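PDB 5LQ6: virulence protein vsdE from Salmonella enterica, which acts as a cysteine hydrolase effector that suppresses host immune responses and contributes to bacterial virulence. Local coordinates for residues K36-I41 with C76-A81; D56-M61 with Y180-D185; D130-E135 with G207-R212; K134-R139 with A169-E174; I156-G161 with S186-N191. The protein carries 4 engineered substitutions. One frame throughout, in Å; residues are numbered along the deposited sequence.

Contact 1: K36-I41 with C76-A81; sequences KDALSI and CVLLSA. Engineered in segment 36-41: Ser-40 (natural residue Cys).
Leu-78 reaches out of helix 76-89 to the corner where helix 29-38 gives way to strand 39-41, and there it meets Ala-38 and Leu-39. Helix 76-89 is consistent with the central helix of a papain-like (clan CA) cysteine hydrolase, with Cys-76, the probable nucleophile, in its first turn. Leu-78 contributes 57 Å² to the 105 Å² buried between the segments. With CG trans to the backbone N (chi1 -175°), its two methyls are carried forward to separate partners. CD2 of Leu-78 packs on Ala-38 CB at 3.8 Å, while CD1 of Leu-78 faces Leu-39 CD1 more loosely at 4.4 Å. Ala-38 presents its methyl directly to the helix. Leu-39 is the first residue to leave helical backbone angles; its CB does not point at Leu-78, and only the end of the side chain comes near. Only methyl groups meet, which makes this a small apolar joint between the N-terminal part of the chain and the helix; both leucines are buried and Ala-38 is partly exposed.

Leu-39 also rests on Ile-15 of helix 12-19, whereas Cys-76 touches His-165 of strand 163-172. In one of its two conformers, Ser-80 also brings OG to Cys-76 O. The first helical turn is closed by Ser-80 N, which donates to Cys-76 O at 2.9 Å.

Contact 2: D56-M61 with Y180-D185; sequences DNLKQM and YVQFID
Leu-58 of helix 55-65 receives the tip of Ile-184 from strand 180-184 in the fork of its own side chain. Ile-184 CD1 lies 3.8 Å from Leu-58 CD1 and 3.9 Å from Leu-58 CD2, and the two side chains run nearly perpendicular. This is the tight part of the contact, and both residues are buried. Gln-182 adds a looser touch: its CG passes Leu-58 CD1 at 4.2 Å, the chains running alongside in opposite directions. A bend at chi2 (66°) then turns the amide off the leucine. Gln-182 NE2 donates to Phe-183 O at 2.9 Å in an almost straight bond (175°) lying in the amide plane, and Gln-182 OE1 accepts from Arg-55 NE, so both ends of the buried amide are engaged and its rotation is fixed. On the outer side of the helix, Asp-56 is exposed, and Asn-57 and Gln-60 are partly so.

Strand 180-184 is an outermost strand of the four-stranded sheet. One of its faces carries helix 55-65, with Ile-184 also on Leu-83 of helix 76-89; Val-181 and Phe-183 point to the other, toward helix 129-143.

Contact 3: D130-E135 with G207-R212; sequences DEVEKE and GEFYVR
Val-132 of helix 129-143 sets its two methyl groups on successive inward-facing residues of strand 209-212, Phe-209 and Val-211. The closer touch is at Phe-209, where Val-132 CG2 lies 3.5 Å from Phe-209 CB. The same methyl lies 3.9 Å from Phe-209 CG and therefore packs at the root of the aromatic side chain, meeting the ring obliquely. The valine side chain lies crosswise to that of the phenylalanine. Val-132 CG1 takes the second partner, Val-211 CG2, at a looser 4.1 Å; Val-211 has two conformers, and this distance belongs to one of them. The division of labour follows from the valine rotamer: a chi1 of 170° places CG1 anti to the backbone N and CG2 anti to the carbonyl carbon, so the branches diverge toward different strand residues.

Around these groups, the Phe-209 ring is met edge-to-face by Phe-203, and Val-211 N bonds to Ser-123 OG. Farther out, a salt bridge from Asp-130 to Lys-200 places the start of the helix.

Strand 209-212 is outermost in the four-stranded antiparallel sheet, paired with strand 147-157, and its alternation sends Phe-209 and Val-211 to the helix while Tyr-210 points away. Helix 129-143 lies across this face of the sheet: Val-132 also reaches Ile-150 of strand 147-157 and Phe-183 of strand 180-184, the latter at the far margin of the sheet.

Contact 4: K134-R139 with A169-E174; sequences KEILNR and AVVISE. Engineered in segment 169-174: Ser-173 (natural residue Cys).
Ala-169 and Val-171, alternate residues of strand 163-172, share a single partner on helix 129-143, Ile-136. This is helix-on-sheet packing within the antiparallel sheet of a probable papain-like fold, the helix lying over an interior strand. Ala-169 comes first along the strand, its CB 3.7 Å from Ile-136 CD1, the end of the longer isoleucine branch. Val-170 points to the other side of the sheet, where it touches Leu-58 of helix 55-65. Val-171 turns back to the helix, and its CG2 meets Ile-136 CG2 at 3.6 Å, the two side chains lying alongside and pointing opposite ways. Ile-136 can serve both residues because its branches part: at a chi1 of -76°, CG2 extends away from the backbone N, while CG1 extends away from the carbonyl carbon and carries CD1 toward Ala-169. Ile-172 reverts to the far face and packs on Leu-58. Beyond the strand, Ser-173, an engineered residue, has its O bonded to Asn-52 ND2, and Glu-174 forms a salt bridge with Lys-177.

All three residues in direct touch are buried, and all are apolar. On the helix the polar groups lie elsewhere: Arg-139 NE reaches back one turn to Glu-135 OE2 at 3.0 Å, a salt bridge with an N–H···O angle of 165° that meets the carboxylate on its anti side and stays close to the guanidinium plane.

Contact 5: I156-G161 with S186-N191; sequences IAPIIG and SWKTSN
Pro-158 and Ala-157 meet the indole of Trp-187 through apolar packing. Pro-158 CD sits at the edge of the ring, close to its plane and 4.0 Å from Trp-187 CH2; Ala-157 CB approaches the same carbon obliquely at 4.3 Å. The extended chi1 of 176° carries the indole out toward the 156-161 turn.

The polar link runs through water. One molecule donates to Ile-156 O at 3.1 Å and accepts from Lys-188 NZ at 2.9 Å, joining the end of the strand to the loop. The amine end of Lys-188 passes the same proline, NZ 4.1 Å from Pro-158 CG. A sodium ion lies about 4 Å from the Lys-188 side chain. Within the 156-161 segment, Ala-157 and Gly-161 exchange two backbone hydrogen bonds that close the turn.

That turn links strands 147-157 and 163-172, neighbours in the sheet, while Trp-187 and Lys-188 belong to the loop between strand 180-184 and helix 196-200. Trp-187 also packs edge-to-face with His-165 of strand 163-172 and touches Cys-76 of helix 76-89, so the hairpin end flanks the probable catalytic region.

Contacts 2 to 5 all reach the four-stranded antiparallel sheet, whereas contact 1 joins the N-terminal region to helix 76-89. Contacts 3 and 4 use consecutive turns of helix 129-143, their centres 11 Å apart, and lie across the chain's centre from contact 1. Contact 2 packs helix 55-65 on the sheet's other face, its centre 12 Å from that of contact 4, with which it shares neighbouring strands; along the chain, contact 4 is nested inside it. Contact 1 closes before contacts 3, 4 and 5 open. Contact 5 touches contact 1 through Leu-79 and Ser-186. Cys-76 of contact 1 and Asp-185 of contact 2, with His-165, probably form the catalytic triad.

Contact 1: K36-I41 with C76-A81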
# COMPACT_ATOMS: atom_id res chain seq x y z
N LYS A 36 -7.08 13.42 -8.43
CA LYS A 36 -6.28 14.50 -9.01
C LYS A 36 -6.07 15.63 -8.02
O LYS A 36 -4.98 16.21 -7.98
CB LYS A 36 -7.00 15.05 -10.24
CG LYS A 36 -6.30 16.25 -10.85
CD LYS A 36 -6.70 16.47 -12.31
CE LYS A 36 -6.00 17.69 -12.86
NZ LYS A 36 -4.50 17.57 -12.91
N ASP A 37 -7.10 15.95 -7.28
CA ASP A 37 -7.02 17.01 -6.27
C ASP A 37 -6.03 16.66 -5.15
O ASP A 37 -5.32 17.54 -4.64
CB ASP A 37 -8.40 17.28 -5.68
CG ASP A 37 -9.35 18.00 -6.68
OD1 ASP A 37 -8.86 18.66 -7.64
OD2 ASP A 37 -10.58 17.84 -6.51
N ALA A 38 -6.03 15.39 -4.75
CA ALA A 38 -5.22 14.96 -3.62
C ALA A 38 -3.78 14.69 -4.00
O ALA A 38 -2.89 14.83 -3.19
CB ALA A 38 -5.81 13.74 -2.98
N LEU A 39 -3.53 14.25 -5.21
CA LEU A 39 -2.22 13.71 -5.53
C LEU A 39 -1.22 14.78 -5.85
O LEU A 39 -1.54 15.71 -6.61
CB LEU A 39 -2.36 12.74 -6.70
CG LEU A 39 -1.16 11.94 -7.12
CD1 LEU A 39 -0.84 10.99 -6.01
CD2 LEU A 39 -1.49 11.15 -8.36
N SER A 40 -0.03 14.71 -5.24
CA SER A 40 1.14 15.51 -5.58
C SER A 40 2.27 14.67 -6.17
O SER A 40 2.58 13.56 -5.67
CB SER A 40 1.69 16.19 -4.32
OG SER A 40 0.78 17.11 -3.84
N ILE A 41 2.95 15.23 -7.15
CA ILE A 41 4.09 14.63 -7.78
C ILE A 41 5.26 15.55 -7.59
O ILE A 41 5.24 16.71 -8.05
CB ILE A 41 3.82 14.39 -9.28
CG1 ILE A 41 2.50 13.61 -9.45
CG2 ILE A 41 5.00 13.70 -9.93
CD1 ILE A 41 2.15 13.25 -10.89
N CYS A 76 -6.93 5.84 2.61
CA CYS A 76 -5.96 4.76 2.78
C CYS A 76 -5.62 4.05 1.48
O CYS A 76 -4.46 3.58 1.29
CB CYS A 76 -6.43 3.75 3.79
SG CYS A 76 -7.91 2.83 3.39
N VAL A 77 -6.56 3.98 0.54
CA VAL A 77 -6.30 3.31 -0.75
C VAL A 77 -5.31 4.16 -1.54
O VAL A 77 -4.32 3.66 -2.10
CB VAL A 77 -7.57 3.09 -1.52
CG1 VAL A 77 -7.27 2.57 -2.92
CG2 VAL A 77 -8.48 2.16 -0.75
N LEU A 78 -5.53 5.47 -1.56
CA LEU A 78 -4.57 6.32 -2.26
C LEU A 78 -3.21 6.37 -1.62
O LEU A 78 -2.17 6.26 -2.30
CB LEU A 78 -5.14 7.77 -2.41
CG LEU A 78 -4.29 8.74 -3.23
CD1 LEU A 78 -3.96 8.28 -4.65
CD2 LEU A 78 -4.98 10.09 -3.25
N LEU A 79 -3.21 6.51 -0.29
CA LEU A 79 -1.95 6.55 0.45
C LEU A 79 -1.11 5.32 0.22
O LEU A 79 0.09 5.38 0.00
CB LEU A 79 -2.18 6.75 1.94
CG LEU A 79 -2.72 8.11 2.41
CD1 LEU A 79 -3.11 8.01 3.84
CD2 LEU A 79 -1.60 9.12 2.18
N SER A 80 -1.75 4.16 0.31
CA SER A 80 -1.01 2.91 0.18
C SER A 80 -0.45 2.71 -1.20
O SER A 80 0.62 2.15 -1.37
CB SER A 80 -1.90 1.74 0.56
OG SER A 80 -2.37 1.81 1.89
N ALA A 81 -1.19 3.16 -2.23
CA ALA A 81 -0.71 3.07 -3.60
C ALA A 81 0.45 4.03 -3.85
O ALA A 81 1.45 3.66 -4.48
CB ALA A 81 -1.86 3.37 -4.53

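Contact 2: D56-M61 with Y180-D185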
# COMPACT_ATOMS: atom_id res chain seq x y z
N ASP A 56 14.13 2.51 9.21
CA ASP A 56 14.05 3.94 9.31
C ASP A 56 13.72 4.60 7.95
O ASP A 56 12.99 5.58 7.90
CB ASP A 56 15.40 4.49 9.79
CG ASP A 56 15.34 5.97 9.94
OD1 ASP A 56 14.62 6.40 10.85
OD2 ASP A 56 15.93 6.68 9.08
N ASN A 57 14.25 4.07 6.87
CA ASN A 57 13.86 4.52 5.54
C ASN A 57 12.35 4.42 5.37
O ASN A 57 11.70 5.36 4.88
CB ASN A 57 14.51 3.72 4.39
CG ASN A 57 16.02 3.88 4.25
OD1 ASN A 57 16.67 2.96 3.77
ND2 ASN A 57 16.55 5.04 4.59
N LEU A 58 11.81 3.27 5.72
CA LEU A 58 10.37 3.08 5.59
C LEU A 58 9.55 4.05 6.41
O LEU A 58 8.49 4.48 6.01
CB LEU A 58 9.95 1.64 5.95
CG LEU A 58 10.44 0.54 5.07
CD1 LEU A 58 9.93 -0.77 5.70
CD2 LEU A 58 9.91 0.68 3.65
N LYS A 59 10.01 4.38 7.62
CA LYS A 59 9.32 5.35 8.41
C LYS A 59 9.27 6.68 7.68
O LYS A 59 8.23 7.35 7.64
CB LYS A 59 10.03 5.56 9.77
CG LYS A 59 9.24 6.36 10.76
CD LYS A 59 10.03 6.62 12.04
CE LYS A 59 10.84 5.40 12.48
NZ LYS A 59 11.59 5.69 13.75
N GLN A 60 10.41 7.12 7.14
CA GLN A 60 10.43 8.40 6.46
C GLN A 60 9.53 8.40 5.21
O GLN A 60 8.86 9.36 4.93
CB GLN A 60 11.85 8.78 6.10
CG GLN A 60 12.90 8.80 7.23
CD GLN A 60 12.40 9.09 8.65
OE1 GLN A 60 11.69 10.09 8.92
NE2 GLN A 60 12.77 8.22 9.58
N MET A 61 9.52 7.28 4.50
CA MET A 61 8.67 7.14 3.30
C MET A 61 7.19 7.17 3.66
O MET A 61 6.37 7.79 2.97
CB MET A 61 9.03 5.86 2.55
CG MET A 61 10.42 5.94 1.97
SD MET A 61 10.90 4.59 0.90
CE MET A 61 10.17 5.17 -0.65
N TYR A 180 12.28 -10.03 7.79
CA TYR A 180 11.03 -9.95 8.49
C TYR A 180 10.09 -9.03 7.76
O TYR A 180 10.51 -8.13 7.03
CB TYR A 180 11.21 -9.51 9.96
CG TYR A 180 11.74 -8.14 10.16
CD1 TYR A 180 10.89 -7.03 10.24
CD2 TYR A 180 13.08 -7.89 10.33
CE1 TYR A 180 11.35 -5.77 10.42
CE2 TYR A 180 13.56 -6.61 10.50
CZ TYR A 180 12.71 -5.53 10.61
OH TYR A 180 13.18 -4.26 10.83
N VAL A 181 8.78 -9.25 7.99
CA VAL A 181 7.77 -8.36 7.40
C VAL A 181 7.51 -7.17 8.32
O VAL A 181 7.21 -7.34 9.48
CB VAL A 181 6.45 -9.11 7.19
CG1 VAL A 181 5.37 -8.21 6.60
CG2 VAL A 181 6.67 -10.29 6.29
N GLN A 182 7.70 -5.97 7.75
CA GLN A 182 7.27 -4.76 8.40
C GLN A 182 5.96 -4.28 7.78
O GLN A 182 5.95 -3.84 6.64
CB GLN A 182 8.32 -3.69 8.31
CG GLN A 182 7.97 -2.39 8.99
CD GLN A 182 7.84 -2.55 10.48
OE1 GLN A 182 8.85 -2.89 11.15
NE2 GLN A 182 6.63 -2.44 11.02
N PHE A 183 4.89 -4.36 8.56
CA PHE A 183 3.64 -3.69 8.16
C PHE A 183 3.80 -2.22 8.30
O PHE A 183 4.43 -1.72 9.25
CB PHE A 183 2.47 -4.27 8.92
CG PHE A 183 2.17 -5.70 8.55
CD1 PHE A 183 1.61 -6.00 7.34
CD2 PHE A 183 2.47 -6.77 9.40
CE1 PHE A 183 1.30 -7.31 6.96
CE2 PHE A 183 2.17 -8.06 9.02
CZ PHE A 183 1.59 -8.33 7.81
N ILE A 184 3.20 -1.49 7.35
CA ILE A 184 3.27 -0.03 7.30
C ILE A 184 1.85 0.48 7.07
O ILE A 184 1.20 0.07 6.12
CB ILE A 184 4.19 0.50 6.20
CG1 ILE A 184 5.56 -0.12 6.26
CG2 ILE A 184 4.26 2.00 6.27
CD1 ILE A 184 6.27 -0.10 4.94
N ASP A 185 1.36 1.34 7.94
CA ASP A 185 0.02 1.93 7.75
C ASP A 185 0.20 3.42 7.78
O ASP A 185 0.09 4.04 8.86
CB ASP A 185 -1.00 1.40 8.75
CG ASP A 185 -2.40 1.78 8.41
OD1 ASP A 185 -2.59 2.71 7.61
OD2 ASP A 185 -3.33 1.11 8.91

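Contact 3: D130-E135 with G207-R212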
# COMPACT_ATOMS: atom_id res chain seq x y z
N ASP A 130 -1.67 -13.12 10.06
CA ASP A 130 -0.61 -14.08 10.19
C ASP A 130 -0.32 -14.80 8.90
O ASP A 130 0.82 -15.07 8.51
CB ASP A 130 -0.97 -15.10 11.30
CG ASP A 130 -1.44 -14.43 12.56
OD1 ASP A 130 -2.65 -13.95 12.62
OD2 ASP A 130 -0.57 -14.31 13.44
N GLU A 131 -1.39 -15.17 8.21
CA GLU A 131 -1.25 -15.83 6.91
C GLU A 131 -0.71 -14.89 5.85
O GLU A 131 0.04 -15.31 4.96
CB GLU A 131 -2.56 -16.43 6.57
CG GLU A 131 -2.80 -17.66 7.44
CD GLU A 131 -4.19 -18.22 7.33
OE1 GLU A 131 -5.05 -17.67 8.02
OE2 GLU A 131 -4.38 -19.25 6.59
N VAL A 132 -1.12 -13.62 5.90
CA VAL A 132 -0.52 -12.60 5.05
C VAL A 132 0.99 -12.56 5.26
O VAL A 132 1.76 -12.56 4.27
CB VAL A 132 -1.13 -11.24 5.32
CG1 VAL A 132 -0.34 -10.14 4.61
CG2 VAL A 132 -2.60 -11.17 4.89
N GLU A 133 1.43 -12.52 6.51
CA GLU A 133 2.88 -12.48 6.78
C GLU A 133 3.59 -13.70 6.18
O GLU A 133 4.61 -13.58 5.55
CB GLU A 133 3.13 -12.39 8.29
CG GLU A 133 4.59 -12.37 8.68
CD GLU A 133 4.82 -12.54 10.17
OE1 GLU A 133 4.23 -13.46 10.77
OE2 GLU A 133 5.57 -11.73 10.74
N LYS A 134 3.02 -14.87 6.39
CA LYS A 134 3.64 -16.11 5.90
C LYS A 134 3.71 -16.11 4.39
O LYS A 134 4.75 -16.48 3.78
CB LYS A 134 2.79 -17.31 6.37
CG LYS A 134 3.32 -18.64 5.87
CD LYS A 134 2.42 -19.79 6.30
CE LYS A 134 2.52 -20.96 5.33
NZ LYS A 134 1.92 -22.22 5.87
N GLU A 135 2.66 -15.66 3.71
CA GLU A 135 2.63 -15.65 2.26
C GLU A 135 3.69 -14.70 1.71
O GLU A 135 4.35 -14.99 0.72
CB GLU A 135 1.26 -15.24 1.75
CG GLU A 135 1.09 -15.00 0.26
CD GLU A 135 1.30 -16.25 -0.58
OE1 GLU A 135 1.25 -17.38 -0.01
OE2 GLU A 135 1.50 -16.10 -1.82
N GLY A 207 -13.24 -11.63 8.39
CA GLY A 207 -12.47 -10.95 7.38
C GLY A 207 -11.47 -11.68 6.51
O GLY A 207 -10.71 -12.55 6.96
N GLU A 208 -11.49 -11.24 5.25
CA GLU A 208 -10.54 -11.62 4.26
C GLU A 208 -9.40 -10.54 4.15
O GLU A 208 -9.51 -9.36 4.53
CB GLU A 208 -11.22 -11.71 2.90
CG GLU A 208 -12.58 -12.38 2.82
CD GLU A 208 -13.39 -11.81 1.66
OE1 GLU A 208 -12.87 -11.80 0.53
OE2 GLU A 208 -14.53 -11.35 1.88
N PHE A 209 -8.27 -11.00 3.63
CA PHE A 209 -7.15 -10.18 3.28
C PHE A 209 -6.72 -10.53 1.86
O PHE A 209 -6.78 -11.68 1.44
CB PHE A 209 -5.99 -10.47 4.22
CG PHE A 209 -6.26 -10.13 5.66
CD1 PHE A 209 -7.00 -10.99 6.43
CD2 PHE A 209 -5.80 -8.94 6.22
CE1 PHE A 209 -7.28 -10.73 7.76
CE2 PHE A 209 -6.07 -8.68 7.59
CZ PHE A 209 -6.83 -9.57 8.31
N TYR A 210 -6.18 -9.54 1.15
CA TYR A 210 -5.63 -9.74 -0.18
C TYR A 210 -4.33 -8.99 -0.28
O TYR A 210 -4.19 -7.98 0.34
CB TYR A 210 -6.55 -9.20 -1.27
CG TYR A 210 -7.89 -9.85 -1.32
CD1 TYR A 210 -8.90 -9.47 -0.48
CD2 TYR A 210 -8.09 -10.90 -2.17
CE1 TYR A 210 -10.14 -10.10 -0.49
CE2 TYR A 210 -9.35 -11.53 -2.21
CZ TYR A 210 -10.33 -11.13 -1.36
OH TYR A 210 -11.56 -11.77 -1.41
N VAL A 211 -3.38 -9.55 -1.03
CA VAL A 211 -2.08 -8.95 -1.24
C VAL A 211 -1.93 -8.65 -2.72
O VAL A 211 -2.29 -9.48 -3.54
CB VAL A 211 -0.99 -9.94 -0.79
CG1 VAL A 211 0.41 -9.32 -0.86
CG2 VAL A 211 -1.28 -10.44 0.63
N ARG A 212 -1.44 -7.47 -3.08
CA ARG A 212 -1.16 -7.16 -4.47
C ARG A 212 0.17 -6.40 -4.56
O ARG A 212 0.64 -5.84 -3.57
CB ARG A 212 -2.29 -6.41 -5.15
CG ARG A 212 -2.50 -4.98 -4.72
CD ARG A 212 -3.86 -4.48 -5.28
NE ARG A 212 -3.93 -3.01 -5.41
CZ ARG A 212 -4.24 -2.17 -4.42
NH1 ARG A 212 -4.55 -2.59 -3.22
NH2 ARG A 212 -4.28 -0.87 -4.66

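Contact 4: K134-R139 with A169-E174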
# COMPACT_ATOMS: atom_id res chain seq x y z
N LYS A 134 3.02 -14.87 6.39
CA LYS A 134 3.64 -16.11 5.90
C LYS A 134 3.71 -16.11 4.39
O LYS A 134 4.75 -16.48 3.78
CB LYS A 134 2.79 -17.31 6.37
CG LYS A 134 3.32 -18.64 5.87
CD LYS A 134 2.42 -19.79 6.30
CE LYS A 134 2.52 -20.96 5.33
NZ LYS A 134 1.92 -22.22 5.87
N GLU A 135 2.66 -15.66 3.71
CA GLU A 135 2.63 -15.65 2.26
C GLU A 135 3.69 -14.70 1.71
O GLU A 135 4.35 -14.99 0.72
CB GLU A 135 1.26 -15.24 1.75
CG GLU A 135 1.09 -15.00 0.26
CD GLU A 135 1.30 -16.25 -0.58
OE1 GLU A 135 1.25 -17.38 -0.01
OE2 GLU A 135 1.50 -16.10 -1.82
N ILE A 136 3.83 -13.53 2.35
CA ILE A 136 4.80 -12.56 1.93
C ILE A 136 6.20 -13.13 2.14
O ILE A 136 7.06 -12.97 1.23
CB ILE A 136 4.61 -11.24 2.68
CG1 ILE A 136 3.39 -10.54 2.08
CG2 ILE A 136 5.87 -10.38 2.54
CD1 ILE A 136 2.93 -9.34 2.86
N LEU A 137 6.45 -13.73 3.31
CA LEU A 137 7.79 -14.35 3.51
C LEU A 137 8.08 -15.43 2.51
O LEU A 137 9.22 -15.59 2.08
CB LEU A 137 7.96 -14.82 4.92
CG LEU A 137 8.06 -13.73 5.98
CD1 LEU A 137 7.90 -14.32 7.38
CD2 LEU A 137 9.33 -12.88 5.80
N ASN A 138 7.06 -16.16 2.12
CA ASN A 138 7.27 -17.19 1.08
C ASN A 138 7.58 -16.60 -0.28
O ASN A 138 8.50 -17.08 -1.00
CB ASN A 138 6.08 -18.12 1.01
CG ASN A 138 6.33 -19.34 0.12
OD1 ASN A 138 7.26 -20.11 0.36
ND2 ASN A 138 5.57 -19.46 -0.93
N ARG A 139 6.84 -15.59 -0.68
CA ARG A 139 7.13 -14.91 -1.92
C ARG A 139 8.56 -14.32 -1.91
O ARG A 139 9.29 -14.37 -2.94
CB ARG A 139 6.12 -13.83 -2.27
CG ARG A 139 4.74 -14.33 -2.59
CD ARG A 139 3.88 -13.18 -3.07
NE ARG A 139 2.44 -13.46 -3.01
CZ ARG A 139 1.51 -12.74 -3.63
NH1 ARG A 139 1.83 -11.71 -4.42
NH2 ARG A 139 0.24 -13.07 -3.49
N ALA A 169 3.11 -3.60 3.22
CA ALA A 169 4.00 -4.52 3.91
C ALA A 169 5.31 -4.57 3.09
O ALA A 169 5.27 -4.68 1.85
CB ALA A 169 3.40 -5.88 4.03
N VAL A 170 6.44 -4.49 3.77
CA VAL A 170 7.74 -4.58 3.15
C VAL A 170 8.61 -5.53 3.94
O VAL A 170 8.66 -5.48 5.16
CB VAL A 170 8.43 -3.22 3.03
CG1 VAL A 170 9.83 -3.28 2.44
CG2 VAL A 170 7.61 -2.25 2.16
N VAL A 171 9.32 -6.39 3.22
CA VAL A 171 10.32 -7.29 3.86
C VAL A 171 11.61 -6.53 4.06
O VAL A 171 12.17 -5.92 3.11
CB VAL A 171 10.55 -8.54 2.99
CG1 VAL A 171 11.62 -9.42 3.60
CG2 VAL A 171 9.27 -9.31 2.76
N ILE A 172 12.06 -6.52 5.30
CA ILE A 172 13.29 -5.84 5.71
C ILE A 172 14.34 -6.89 5.98
O ILE A 172 14.10 -7.82 6.74
CB ILE A 172 13.09 -4.97 6.97
CG1 ILE A 172 11.98 -3.94 6.73
CG2 ILE A 172 14.42 -4.31 7.37
CD1 ILE A 172 11.74 -3.01 7.90
N SER A 173 15.51 -6.69 5.36
CA SER A 173 16.67 -7.56 5.55
C SER A 173 17.81 -6.79 6.20
O SER A 173 18.48 -6.00 5.52
CB SER A 173 17.07 -8.15 4.20
OG SER A 173 16.05 -9.01 3.74
N GLU A 174 17.99 -7.00 7.49
CA GLU A 174 19.04 -6.37 8.30
C GLU A 174 20.21 -7.33 8.39
O GLU A 174 20.07 -8.52 8.30
CB GLU A 174 18.50 -6.03 9.72
CG GLU A 174 17.51 -4.85 9.71
CD GLU A 174 16.73 -4.64 11.02
OE1 GLU A 174 16.99 -5.33 12.04
OE2 GLU A 174 15.84 -3.71 11.07

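Contact 5: I156-G161 with S186-N191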
# COMPACT_ATOMS: atom_id res chain seq x y z
N ILE A 156 -10.91 -2.68 11.83
CA ILE A 156 -11.69 -1.87 12.78
C ILE A 156 -11.11 -0.46 12.81
O ILE A 156 -10.04 -0.22 13.43
CB ILE A 156 -11.72 -2.57 14.14
CG1 ILE A 156 -12.29 -3.98 14.01
CG2 ILE A 156 -12.44 -1.69 15.16
CD1 ILE A 156 -12.01 -4.81 15.23
N ALA A 157 -11.74 0.49 12.13
CA ALA A 157 -11.33 1.86 12.13
C ALA A 157 -12.03 2.58 13.29
O ALA A 157 -13.15 2.17 13.69
CB ALA A 157 -11.67 2.50 10.82
N PRO A 158 -11.43 3.66 13.77
CA PRO A 158 -12.10 4.38 14.86
C PRO A 158 -13.46 4.88 14.47
O PRO A 158 -13.64 5.34 13.32
CB PRO A 158 -11.13 5.54 15.17
CG PRO A 158 -9.78 4.97 14.74
CD PRO A 158 -10.10 4.24 13.48
N ILE A 159 -14.39 4.75 15.40
CA ILE A 159 -15.81 5.17 15.26
C ILE A 159 -16.63 4.30 14.31
O ILE A 159 -17.63 3.70 14.72
CB ILE A 159 -15.97 6.63 14.87
CG1 ILE A 159 -15.25 7.52 15.90
CG2 ILE A 159 -17.48 6.97 14.84
CD1 ILE A 159 -15.27 9.01 15.62
N ILE A 160 -16.17 4.20 13.07
CA ILE A 160 -16.92 3.47 12.04
C ILE A 160 -16.89 1.96 12.18
O ILE A 160 -17.78 1.27 11.72
CB ILE A 160 -16.51 3.91 10.66
CG1 ILE A 160 -15.10 3.45 10.31
CG2 ILE A 160 -16.65 5.42 10.46
CD1 ILE A 160 -14.81 3.63 8.80
N GLY A 161 -15.86 1.41 12.81
CA GLY A 161 -15.80 0.01 12.98
C GLY A 161 -15.29 -0.71 11.72
O GLY A 161 -14.50 -0.14 10.96
N SER A 186 0.43 4.05 6.62
CA SER A 186 0.70 5.48 6.55
C SER A 186 -0.53 6.29 6.90
O SER A 186 -0.41 7.48 7.27
CB SER A 186 1.24 5.88 5.20
OG SER A 186 0.27 5.65 4.16
N TRP A 187 -1.70 5.68 6.83
CA TRP A 187 -2.97 6.32 7.26
C TRP A 187 -3.09 6.44 8.76
O TRP A 187 -3.69 7.39 9.31
CB TRP A 187 -4.13 5.53 6.67
CG TRP A 187 -5.49 5.95 7.06
CD1 TRP A 187 -6.25 6.87 6.42
CD2 TRP A 187 -6.23 5.48 8.16
NE1 TRP A 187 -7.45 7.01 7.07
CE2 TRP A 187 -7.48 6.14 8.13
CE3 TRP A 187 -6.00 4.53 9.15
CZ2 TRP A 187 -8.48 5.89 9.09
CZ3 TRP A 187 -7.03 4.28 10.12
CH2 TRP A 187 -8.21 4.98 10.07
N LYS A 188 -2.57 5.45 9.49
CA LYS A 188 -2.73 5.34 10.93
C LYS A 188 -1.58 6.11 11.57
O LYS A 188 -0.57 5.51 11.97
CB LYS A 188 -2.75 3.86 11.37
CG LYS A 188 -3.04 3.59 12.85
CD LYS A 188 -4.49 3.71 13.27
CE LYS A 188 -4.64 3.30 14.71
NZ LYS A 188 -6.04 3.41 15.24
N THR A 189 -1.73 7.43 11.66
CA THR A 189 -0.61 8.27 12.01
C THR A 189 -0.19 8.11 13.47
O THR A 189 0.94 8.45 13.79
CB THR A 189 -0.89 9.72 11.71
OG1 THR A 189 -2.11 10.04 12.37
CG2 THR A 189 -1.00 9.97 10.21
N SER A 190 -1.01 7.50 14.30
CA SER A 190 -0.63 7.19 15.67
C SER A 190 0.41 6.06 15.73
O SER A 190 1.13 5.92 16.73
CB SER A 190 -1.82 6.80 16.50
OG SER A 190 -2.53 5.66 16.00
N ASN A 191 0.52 5.23 14.70
CA ASN A 191 1.42 4.09 14.70
C ASN A 191 1.63 3.58 13.26
O ASN A 191 1.01 2.62 12.85
CB ASN A 191 0.89 2.99 15.61
CG ASN A 191 1.83 1.86 15.89
OD1 ASN A 191 3.03 1.98 15.71
ND2 ASN A 191 1.31 0.74 16.30
O HOH W 1 -7.65 1.70 13.53